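Local coordinates for hypothetical protein (Parabacteroides merdae, PDB 4OO3) that is probably an NAD(P)-dependent oxidoreductase, pairing a Rossmann-type dinucleotide-binding domain with a C-terminal oxidoreductase domain, although its substrate is not known, at residues K426-T429 / T430-L434; A122-S125 / Q126-K129; Y206-V209 / N210-G213; E412-L415 / P416-E419. One frame throughout, in Å; residues are numbered along the deposited sequence.

Contact 1: residues K426-T429 / T430-L434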
loop_
_atom_site.group_PDB
_atom_site.type_symbol
_atom_site.label_atom_id
_atom_site.label_comp_id
_atom_site.label_asym_id
_atom_site.label_seq_id
_atom_site.Cartn_x
_atom_site.Cartn_y
_atom_site.Cartn_z
ATOM N N LYS A 426 8.838 -2.350 8.426
ATOM C CA LYS A 426 8.117 -1.323 7.705
ATOM C C LYS A 426 7.320 -0.463 8.672
ATOM O O LYS A 426 7.440 0.765 8.662
ATOM C CB LYS A 426 7.168 -1.993 6.715
ATOM C CG LYS A 426 6.428 -1.064 5.778
ATOM C CD LYS A 426 5.018 -1.559 5.485
ATOM C CE LYS A 426 4.977 -2.997 5.017
ATOM N NZ LYS A 426 3.609 -3.522 4.833
ATOM N N TYR A 427 6.498 -1.119 9.489
ATOM C CA TYR A 427 5.642 -0.426 10.449
ATOM C C TYR A 427 6.435 0.211 11.589
ATOM O O TYR A 427 6.025 1.248 12.123
ATOM C CB TYR A 427 4.545 -1.357 10.991
ATOM C CG TYR A 427 3.476 -1.633 9.972
ATOM C CD1 TYR A 427 2.651 -0.613 9.526
ATOM C CD2 TYR A 427 3.298 -2.907 9.435
ATOM C CE1 TYR A 427 1.684 -0.845 8.570
ATOM C CE2 TYR A 427 2.332 -3.151 8.484
ATOM C CZ TYR A 427 1.529 -2.112 8.055
ATOM O OH TYR A 427 0.554 -2.332 7.120
ATOM N N TYR A 428 7.565 -0.387 11.958
ATOM C CA TYR A 428 8.474 0.265 12.902
ATOM C C TYR A 428 8.930 1.602 12.329
ATOM O O TYR A 428 8.926 2.620 13.025
ATOM C CB TYR A 428 9.699 -0.603 13.207
ATOM C CG TYR A 428 10.721 0.116 14.067
ATOM C CD1 TYR A 428 10.550 0.222 15.440
ATOM C CD2 TYR A 428 11.840 0.707 13.501
ATOM C CE1 TYR A 428 11.473 0.884 16.234
ATOM C CE2 TYR A 428 12.774 1.374 14.285
ATOM C CZ TYR A 428 12.583 1.461 15.650
ATOM O OH TYR A 428 13.505 2.129 16.426
ATOM N N THR A 429 9.316 1.595 11.053
ATOM C CA THR A 429 9.765 2.811 10.379
ATOM C C THR A 429 8.684 3.900 10.406
ATOM O O THR A 429 8.953 5.029 10.823
ATOM C CB THR A 429 10.216 2.528 8.926
ATOM O OG1 THR A 429 11.145 1.428 8.910
ATOM C CG2 THR A 429 10.891 3.746 8.320
ATOM N N THR A 430 7.460 3.564 10.003
ATOM C CA THR A 430 6.406 4.578 9.902
ATOM C C THR A 430 5.949 5.127 11.250
ATOM O O THR A 430 5.826 6.344 11.408
ATOM C CB THR A 430 5.172 4.074 9.149
ATOM O OG1 THR A 430 4.664 2.896 9.779
ATOM C CG2 THR A 430 5.521 3.773 7.688
ATOM N N THR A 431 5.688 4.245 12.212
ATOM C CA THR A 431 5.202 4.692 13.525
ATOM C C THR A 431 6.269 5.460 14.324
ATOM O O THR A 431 5.944 6.404 15.041
ATOM C CB THR A 431 4.655 3.521 14.355
ATOM O OG1 THR A 431 5.661 2.512 14.500
ATOM C CG2 THR A 431 3.425 2.927 13.683
ATOM N N SER A 432 7.535 5.069 14.183
ATOM C CA SER A 432 8.648 5.801 14.802
ATOM C C SER A 432 8.786 7.212 14.238
ATOM O O SER A 432 9.119 8.147 14.967
ATOM C CB SER A 432 9.970 5.052 14.611
ATOM O OG SER A 432 9.962 3.834 15.331
ATOM N N ALA A 433 8.537 7.356 12.940
ATOM C CA ALA A 433 8.604 8.655 12.281
ATOM C C ALA A 433 7.504 9.583 12.790
ATOM O O ALA A 433 7.728 10.783 12.960
ATOM C CB ALA A 433 8.510 8.488 10.770
ATOM N N LEU A 434 6.319 9.031 13.044
ATOM C CA LEU A 434 5.229 9.831 13.601
ATOM C C LEU A 434 5.646 10.464 14.920
ATOM O O LEU A 434 5.407 11.641 15.146
ATOM C CB LEU A 434 3.970 8.987 13.802
ATOM C CG LEU A 434 2.761 9.712 14.400
ATOM C CD1 LEU A 434 2.309 10.853 13.499
ATOM C CD2 LEU A 434 1.626 8.736 14.646
#
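With chi1 at 57°, the hydroxyl of Thr-431 is set between its own backbone N and carbonyl carbon, whereas that of Ser-432 lies anti to the carbonyl carbon, at -67°; both turn back along the helix to the carbonyl one turn earlier. This is the side-chain to i-4 carbonyl bond common for serine and threonine within alpha-helices, here in the middle of helix 419-439. Thr-431 OG1 donates to Tyr-427 O at 2.7 Å, and Thr-431 N donates to the same oxygen from the other face of the carbonyl plane, so that two protons grip one acceptor. The pattern repeats one residue on: Ser-432 OG gives its proton to Tyr-428 O at 2.8 Å, while Ser-432 N reaches that oxygen from the opposite face. Ordinary helical bonds run alongside, from Thr-430 N to Lys-426 O and from Ala-433 N to Thr-429 O.

Thr-430 points the same way as Tyr-427 and lies beside it, with OG1 4.1 Å from Tyr-427 CD1. The phenol of Tyr-427 reaches Asp-147 and the backbone N of Met-121, and the ammonium of Lys-426 forms a salt bridge with the same aspartate, which ties this helix to the Rossmann domain. On another side of the helix the Tyr-428 ring stacks with that of Tyr-239. Ser-432 OG sits over one face of the Tyr-428 ring, displaced toward the rim, 3.4 Å from Tyr-428 CE1.

Contact 2: residues A122-S125 / Q126-K129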
loop_
_atom_site.group_PDB
_atom_site.type_symbol
_atom_site.label_atom_id
_atom_site.label_comp_id
_atom_site.label_asym_id
_atom_site.label_seq_id
_atom_site.Cartn_x
_atom_site.Cartn_y
_atom_site.Cartn_z
ATOM N N ALA A 122 -0.849 -0.688 11.540
ATOM C CA ALA A 122 -0.610 0.110 12.748
ATOM C C ALA A 122 -0.398 1.568 12.358
ATOM O O ALA A 122 0.250 1.835 11.342
ATOM C CB ALA A 122 0.594 -0.415 13.518
ATOM N N ILE A 123 -0.941 2.489 13.167
ATOM C CA ILE A 123 -0.890 3.939 12.900
ATOM C C ILE A 123 -0.140 4.759 13.963
ATOM O O ILE A 123 -0.115 5.990 13.894
ATOM C CB ILE A 123 -2.308 4.540 12.737
ATOM C CG1 ILE A 123 -3.108 4.446 14.042
ATOM C CG2 ILE A 123 -3.049 3.859 11.606
ATOM C CD1 ILE A 123 -4.461 5.131 13.974
ATOM N N ASN A 124 0.445 4.074 14.941
ATOM C CA ASN A 124 1.274 4.694 15.968
ATOM C C ASN A 124 2.037 3.632 16.767
ATOM O O ASN A 124 1.829 2.426 16.576
ATOM C CB ASN A 124 0.448 5.595 16.904
ATOM C CG ASN A 124 -0.734 4.880 17.529
ATOM O OD1 ASN A 124 -0.645 3.727 17.943
ATOM N ND2 ASN A 124 -1.849 5.577 17.618
ATOM N N SER A 125 2.920 4.084 17.653
ATOM C CA SER A 125 3.782 3.179 18.412
ATOM C C SER A 125 3.016 2.241 19.323
ATOM O O SER A 125 3.402 1.092 19.481
ATOM C CB SER A 125 4.816 3.967 19.210
ATOM O OG SER A 125 5.733 4.553 18.306
ATOM N N GLN A 126 1.935 2.732 19.916
ATOM C CA GLN A 126 1.077 1.899 20.748
ATOM C C GLN A 126 0.506 0.756 19.914
ATOM O O GLN A 126 0.611 -0.406 20.300
ATOM C CB GLN A 126 -0.048 2.732 21.369
ATOM C CG GLN A 126 -1.054 1.936 22.184
ATOM C CD GLN A 126 -2.184 2.798 22.720
ATOM O OE1 GLN A 126 -2.053 3.430 23.770
ATOM N NE2 GLN A 126 -3.310 2.820 22.005
ATOM N N SER A 127 -0.081 1.085 18.764
ATOM C CA SER A 127 -0.649 0.066 17.884
ATOM C C SER A 127 0.429 -0.834 17.267
ATOM O O SER A 127 0.163 -2.008 17.007
ATOM C CB SER A 127 -1.546 0.686 16.800
ATOM O OG SER A 127 -0.968 1.836 16.203
ATOM N N PHE A 128 1.635 -0.304 17.052
ATOM C CA PHE A 128 2.758 -1.126 16.584
ATOM C C PHE A 128 3.110 -2.236 17.576
ATOM O O PHE A 128 3.371 -3.372 17.178
ATOM C CB PHE A 128 4.009 -0.282 16.326
ATOM C CG PHE A 128 5.223 -1.105 15.970
ATOM C CD1 PHE A 128 5.313 -1.731 14.731
ATOM C CD2 PHE A 128 6.252 -1.287 16.881
ATOM C CE1 PHE A 128 6.418 -2.494 14.396
ATOM C CE2 PHE A 128 7.363 -2.055 16.549
ATOM C CZ PHE A 128 7.444 -2.660 15.307
ATOM N N LYS A 129 3.132 -1.891 18.860
ATOM C CA LYS A 129 3.373 -2.870 19.920
ATOM C C LYS A 129 2.303 -3.956 19.873
ATOM O O LYS A 129 2.606 -5.144 19.964
ATOM C CB LYS A 129 3.391 -2.184 21.293
ATOM C CG LYS A 129 4.271 -2.871 22.328
ATOM C CD LYS A 129 4.864 -1.859 23.305
ATOM C CE LYS A 129 6.010 -2.436 24.128
ATOM N NZ LYS A 129 5.528 -3.255 25.271
#
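Ser-127 OG is gripped from several sides at the start of helix 125-140: it lies 2.6 Å from Asn-124 OD1 and 2.9 Å from Asn-124 O, and it accepts a bond from Ile-123 N at 3.1 Å. Its single proton can serve either Asn-124 oxygen, and the geometry leaves the choice open. The motif is an asparagine N-cap. Asn-124 precedes the first turn and its side chain accepts from Ser-127 N, with Asn-124 OD1 2.8 Å from that nitrogen and an N-H...O angle of 166°. The amide is brought there by a chi1 of 54°, which places CG between the backbone N and the carbonyl carbon and folds OD1 over the opening turn, where the helix's own carbonyls cannot supply an acceptor.

The main chain then takes up the helical pattern: Phe-128 N donates to Asn-124 O at 2.8 Å, and Lys-129 N donates to Ser-125 O. Ser-125 turns its hydroxyl to Asp-435 of helix 419-439, while the Phe-128 ring packs on Tyr-427, Tyr-428 and Thr-431 of that helix and separately meets Tyr-239 edge-to-face. The capped end thus lies where this Rossmann-domain helix packs on the C-terminal domain. The methyl of Ala-122 faces the helix backbone, with Ala-122 CB 3.7 Å from Phe-128 N and 4.4 Å from Phe-128 CB.

Contact 3: residues Y206-V209 / N210-G213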
loop_
_atom_site.group_PDB
_atom_site.type_symbol
_atom_site.label_atom_id
_atom_site.label_comp_id
_atom_site.label_asym_id
_atom_site.label_seq_id
_atom_site.Cartn_x
_atom_site.Cartn_y
_atom_site.Cartn_z
ATOM N N TYR A 206 -12.319 9.600 7.358
ATOM C CA TYR A 206 -11.092 9.562 6.567
ATOM C C TYR A 206 -10.219 10.784 6.855
ATOM O O TYR A 206 -8.999 10.700 6.837
ATOM C CB TYR A 206 -11.395 9.483 5.065
ATOM C CG TYR A 206 -10.142 9.355 4.217
ATOM C CD1 TYR A 206 -9.573 8.109 3.966
ATOM C CD2 TYR A 206 -9.515 10.479 3.683
ATOM C CE1 TYR A 206 -8.420 7.982 3.202
ATOM C CE2 TYR A 206 -8.361 10.361 2.914
ATOM C CZ TYR A 206 -7.820 9.110 2.679
ATOM O OH TYR A 206 -6.676 8.980 1.926
ATOM N N LEU A 207 -10.854 11.914 7.122
ATOM C CA LEU A 207 -10.142 13.155 7.388
ATOM C C LEU A 207 -9.810 13.345 8.876
ATOM O O LEU A 207 -9.218 14.359 9.259
ATOM C CB LEU A 207 -10.964 14.324 6.844
ATOM C CG LEU A 207 -11.169 14.270 5.324
ATOM C CD1 LEU A 207 -12.123 15.360 4.866
ATOM C CD2 LEU A 207 -9.847 14.410 4.590
ATOM N N ASP A 208 -10.196 12.373 9.705
ATOM C CA ASP A 208 -9.796 12.324 11.111
ATOM C C ASP A 208 -8.565 11.427 11.220
ATOM O O ASP A 208 -8.662 10.200 11.097
ATOM C CB ASP A 208 -10.939 11.778 11.973
ATOM C CG ASP A 208 -10.623 11.783 13.471
ATOM O OD1 ASP A 208 -9.525 12.221 13.887
ATOM O OD2 ASP A 208 -11.496 11.337 14.241
ATOM N N VAL A 209 -7.408 12.042 11.455
ATOM C CA VAL A 209 -6.140 11.305 11.512
ATOM C C VAL A 209 -6.060 10.309 12.671
ATOM O O VAL A 209 -5.184 9.448 12.675
ATOM C CB VAL A 209 -4.905 12.246 11.559
ATOM C CG1 VAL A 209 -4.845 13.114 10.304
ATOM C CG2 VAL A 209 -4.881 13.102 12.827
ATOM N N ASN A 210 -6.961 10.421 13.649
ATOM C CA ASN A 210 -7.045 9.425 14.720
ATOM C C ASN A 210 -7.681 8.115 14.251
ATOM O O ASN A 210 -7.488 7.065 14.852
ATOM C CB ASN A 210 -7.838 9.971 15.910
ATOM C CG ASN A 210 -7.140 11.128 16.609
ATOM O OD1 ASN A 210 -7.777 12.105 16.991
ATOM N ND2 ASN A 210 -5.834 11.019 16.788
ATOM N N GLN A 211 -8.452 8.182 13.176
ATOM C CA GLN A 211 -9.156 7.020 12.681
ATOM C C GLN A 211 -8.567 6.496 11.377
ATOM O O GLN A 211 -8.497 5.282 11.162
ATOM C CB GLN A 211 -10.619 7.378 12.504
ATOM C CG GLN A 211 -11.266 7.852 13.795
ATOM C CD GLN A 211 -12.768 7.932 13.677
ATOM O OE1 GLN A 211 -13.436 6.909 13.552
ATOM N NE2 GLN A 211 -13.310 9.146 13.703
ATOM N N GLN A 212 -8.149 7.411 10.507
ATOM C CA GLN A 212 -7.521 7.033 9.254
ATOM C C GLN A 212 -6.032 6.767 9.458
ATOM O O GLN A 212 -5.452 5.940 8.769
ATOM C CB GLN A 212 -7.741 8.133 8.210
ATOM C CG GLN A 212 -7.062 7.909 6.869
ATOM C CD GLN A 212 -7.471 6.617 6.179
ATOM O OE1 GLN A 212 -8.599 6.141 6.320
ATOM N NE2 GLN A 212 -6.551 6.056 5.408
ATOM N N GLY A 213 -5.430 7.456 10.423
ATOM C CA GLY A 213 -3.976 7.516 10.555
ATOM C C GLY A 213 -3.445 8.793 9.923
ATOM O O GLY A 213 -4.077 9.364 9.030
HETATM O O HOH W 1 -10.837 11.249 17.008
#
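The ring of Tyr-206 carries the aliphatic part of Gln-212 over one face, a CH-pi contact in which Gln-212 CG lies 4.1 Å from the ring centroid and 24° off its normal. The amide beyond runs along one margin of the ring, its plane turned 38° from the ring plane, with Gln-212 OE1 3.2 Å from Tyr-206 CD1. A bend at chi2 (58°) in Gln-212 folds the amide back against the tyrosine, and its NE2 goes on to donate to Asp-218. Arg-202 adds a cation-pi contact to the same ring.

The carboxylate of Asp-208 is the second flat group. Its OD1 is approached from well above the carboxylate plane by Asn-210 N at 3.1 Å, whereas OD2 is met on the anti side by Gln-211 NE2 at 2.9 Å, in an almost straight bond. The carboxylate and the Gln-211 amide stand nearly perpendicular, yet OD2 lies close to the amide plane, as suits its N-H. Gln-211 OE1 is hydrogen-bonded to Asn-97, so both ends of that amide are held. A water donates to both Asp-208 OD2 and Asn-210 OD1, and Lys-275 forms a salt bridge with OD1; together these bonds fix the carboxylate's rotation.

Asp-208 O also takes two backbone protons, from Gln-211 N and, at 2.9 Å, from Gln-212 N. At the far end the bond from Gly-213 N to Val-209 O is weak. Together these features make an aspartate N-cap on a short, weakly bonded helical turn, 209-212, after which Gly-213 leaves helical angles with positive phi.

Contact 4: residues E412-L415 / P416-E419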
loop_
_atom_site.group_PDB
_atom_site.type_symbol
_atom_site.label_atom_id
_atom_site.label_comp_id
_atom_site.label_asym_id
_atom_site.label_seq_id
_atom_site.Cartn_x
_atom_site.Cartn_y
_atom_site.Cartn_z
ATOM N N GLU A 412 0.092 -23.560 2.341
ATOM C CA GLU A 412 1.308 -23.962 3.031
ATOM C C GLU A 412 1.242 -23.573 4.503
ATOM O O GLU A 412 1.922 -24.166 5.335
ATOM C CB GLU A 412 2.527 -23.324 2.363
ATOM C CG GLU A 412 3.715 -24.261 2.213
ATOM C CD GLU A 412 4.670 -23.796 1.133
ATOM O OE1 GLU A 412 5.094 -22.620 1.181
ATOM O OE2 GLU A 412 4.987 -24.601 0.232
ATOM N N GLY A 413 0.421 -22.573 4.817
ATOM C CA GLY A 413 0.240 -22.103 6.192
ATOM C C GLY A 413 1.276 -21.075 6.614
ATOM O O GLY A 413 1.121 -20.424 7.648
ATOM N N LYS A 414 2.317 -20.917 5.801
ATOM C CA LYS A 414 3.459 -20.089 6.141
ATOM C C LYS A 414 3.839 -19.186 4.967
ATOM O O LYS A 414 3.900 -19.632 3.820
ATOM C CB LYS A 414 4.653 -20.980 6.502
ATOM C CG LYS A 414 5.655 -20.312 7.428
ATOM C CD LYS A 414 7.094 -20.672 7.090
ATOM C CE LYS A 414 8.080 -19.850 7.916
ATOM N NZ LYS A 414 9.335 -19.524 7.176
ATOM N N LEU A 415 4.097 -17.918 5.267
ATOM C CA LEU A 415 4.651 -16.983 4.293
ATOM C C LEU A 415 6.152 -17.208 4.143
ATOM O O LEU A 415 6.765 -17.834 4.993
ATOM C CB LEU A 415 4.405 -15.549 4.753
ATOM C CG LEU A 415 2.938 -15.132 4.799
ATOM C CD1 LEU A 415 2.769 -13.906 5.684
ATOM C CD2 LEU A 415 2.412 -14.882 3.393
ATOM N N PRO A 416 6.754 -16.691 3.059
ATOM C CA PRO A 416 8.219 -16.737 2.962
ATOM C C PRO A 416 8.937 -15.981 4.093
ATOM O O PRO A 416 8.401 -15.011 4.640
ATOM C CB PRO A 416 8.516 -16.097 1.598
ATOM C CG PRO A 416 7.239 -15.480 1.136
ATOM C CD PRO A 416 6.130 -16.218 1.811
ATOM N N ASP A 417 10.144 -16.445 4.408
ATOM C CA ASP A 417 10.978 -15.954 5.512
ATOM C C ASP A 417 10.879 -14.469 5.812
ATOM O O ASP A 417 10.667 -14.067 6.955
ATOM C CB ASP A 417 12.457 -16.249 5.205
ATOM C CG ASP A 417 12.844 -17.685 5.482
ATOM O OD1 ASP A 417 11.953 -18.518 5.786
ATOM O OD2 ASP A 417 14.058 -17.978 5.397
ATOM N N TRP A 418 11.073 -13.664 4.777
ATOM C CA TRP A 418 11.284 -12.226 4.948
ATOM C C TRP A 418 10.012 -11.421 5.243
ATOM O O TRP A 418 10.104 -10.299 5.735
ATOM C CB TRP A 418 12.005 -11.653 3.715
ATOM C CG TRP A 418 11.354 -12.012 2.404
ATOM C CD1 TRP A 418 11.644 -13.093 1.616
ATOM C CD2 TRP A 418 10.295 -11.309 1.742
ATOM N NE1 TRP A 418 10.837 -13.099 0.509
ATOM C CE2 TRP A 418 10.006 -12.012 0.554
ATOM C CE3 TRP A 418 9.572 -10.144 2.032
ATOM C CZ2 TRP A 418 9.020 -11.595 -0.345
ATOM C CZ3 TRP A 418 8.591 -9.728 1.138
ATOM C CH2 TRP A 418 8.326 -10.455 -0.038
ATOM N N GLU A 419 8.837 -11.989 4.971
ATOM C CA GLU A 419 7.588 -11.208 4.978
ATOM C C GLU A 419 7.197 -10.620 6.343
ATOM O O GLU A 419 6.960 -9.419 6.444
ATOM C CB GLU A 419 6.426 -12.018 4.387
ATOM C CG GLU A 419 6.402 -12.021 2.859
ATOM C CD GLU A 419 5.663 -10.833 2.258
ATOM O OE1 GLU A 419 5.554 -9.772 2.914
ATOM O OE2 GLU A 419 5.166 -10.955 1.118
#
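Lys-414 and Asp-417 meet in a salt bridge, with Lys-414 NZ 3.1 Å from Asp-417 OD1. The two side chains run at an angle to one another across the outside of the loop, and both residues are exposed, so the pair is likely to be weakened by solvent. The lysine arrives through a chain bent at chi2 and chi4, which swings its ammonium along the backbone toward the aspartate. Asp-417 sends its carboxylate back to meet it, CG lying anti to the carbonyl carbon (chi1 -79°).

On the buried side the contact is apolar. Leu-415 CB lies 3.5 Å from Pro-416 CD, a closeness that the peptide bond between them largely imposes. The same carbon lies 4.1 Å from Glu-419 CB, so Leu-415 touches both ends of the turn that follows it. Tyr-409 of helix 395-412 packs against Leu-415 and Pro-416, and Met-144 also reaches the leucine.

Behind this layer stands the turn itself. Glu-419 N donates to Pro-416 O at 3.1 Å and closes four residues. The carboxylate of Glu-419 is fixed from outside the loop: its OE2 is hydrogen-bonded to the Tyr-146 hydroxyl and forms a salt bridge with Arg-152, while Glu-419 CG lies over one face of the Trp-418 ring, offset toward the rim. Upstream, Gly-413 takes a positive phi (86°) as the chain leaves helix 395-412. The arrangement is a loop joining helices 395-412 and 419-439, in which a type I beta turn, Pro-416 to Glu-419, leads directly into the second helix.

Overall arrangement
Contact 2 comes first along the chain, then contacts 3, 4 and 1. Contact 2 begins helix 125-140 in the Rossmann-type domain; the others belong to the C-terminal domain. Contacts 1 and 2 have centres about 8 Å apart and touch, Tyr-428 N lying 3.4 Å from Phe-128 CE1, so helices 419-439 and 125-140 pack across the domain boundary. Contact 3, its centre about 14 Å from that of contact 2, meets it through Ile-123, on Asn-210 and Gly-213. Contacts 1 to 3 thus form a connected group at the junction. Contact 4 leads into the helix that carries contact 1 but meets the Rossmann sheet separately, through Tyr-146 of strand 145-147, its centre about 22 Å or more from theirs.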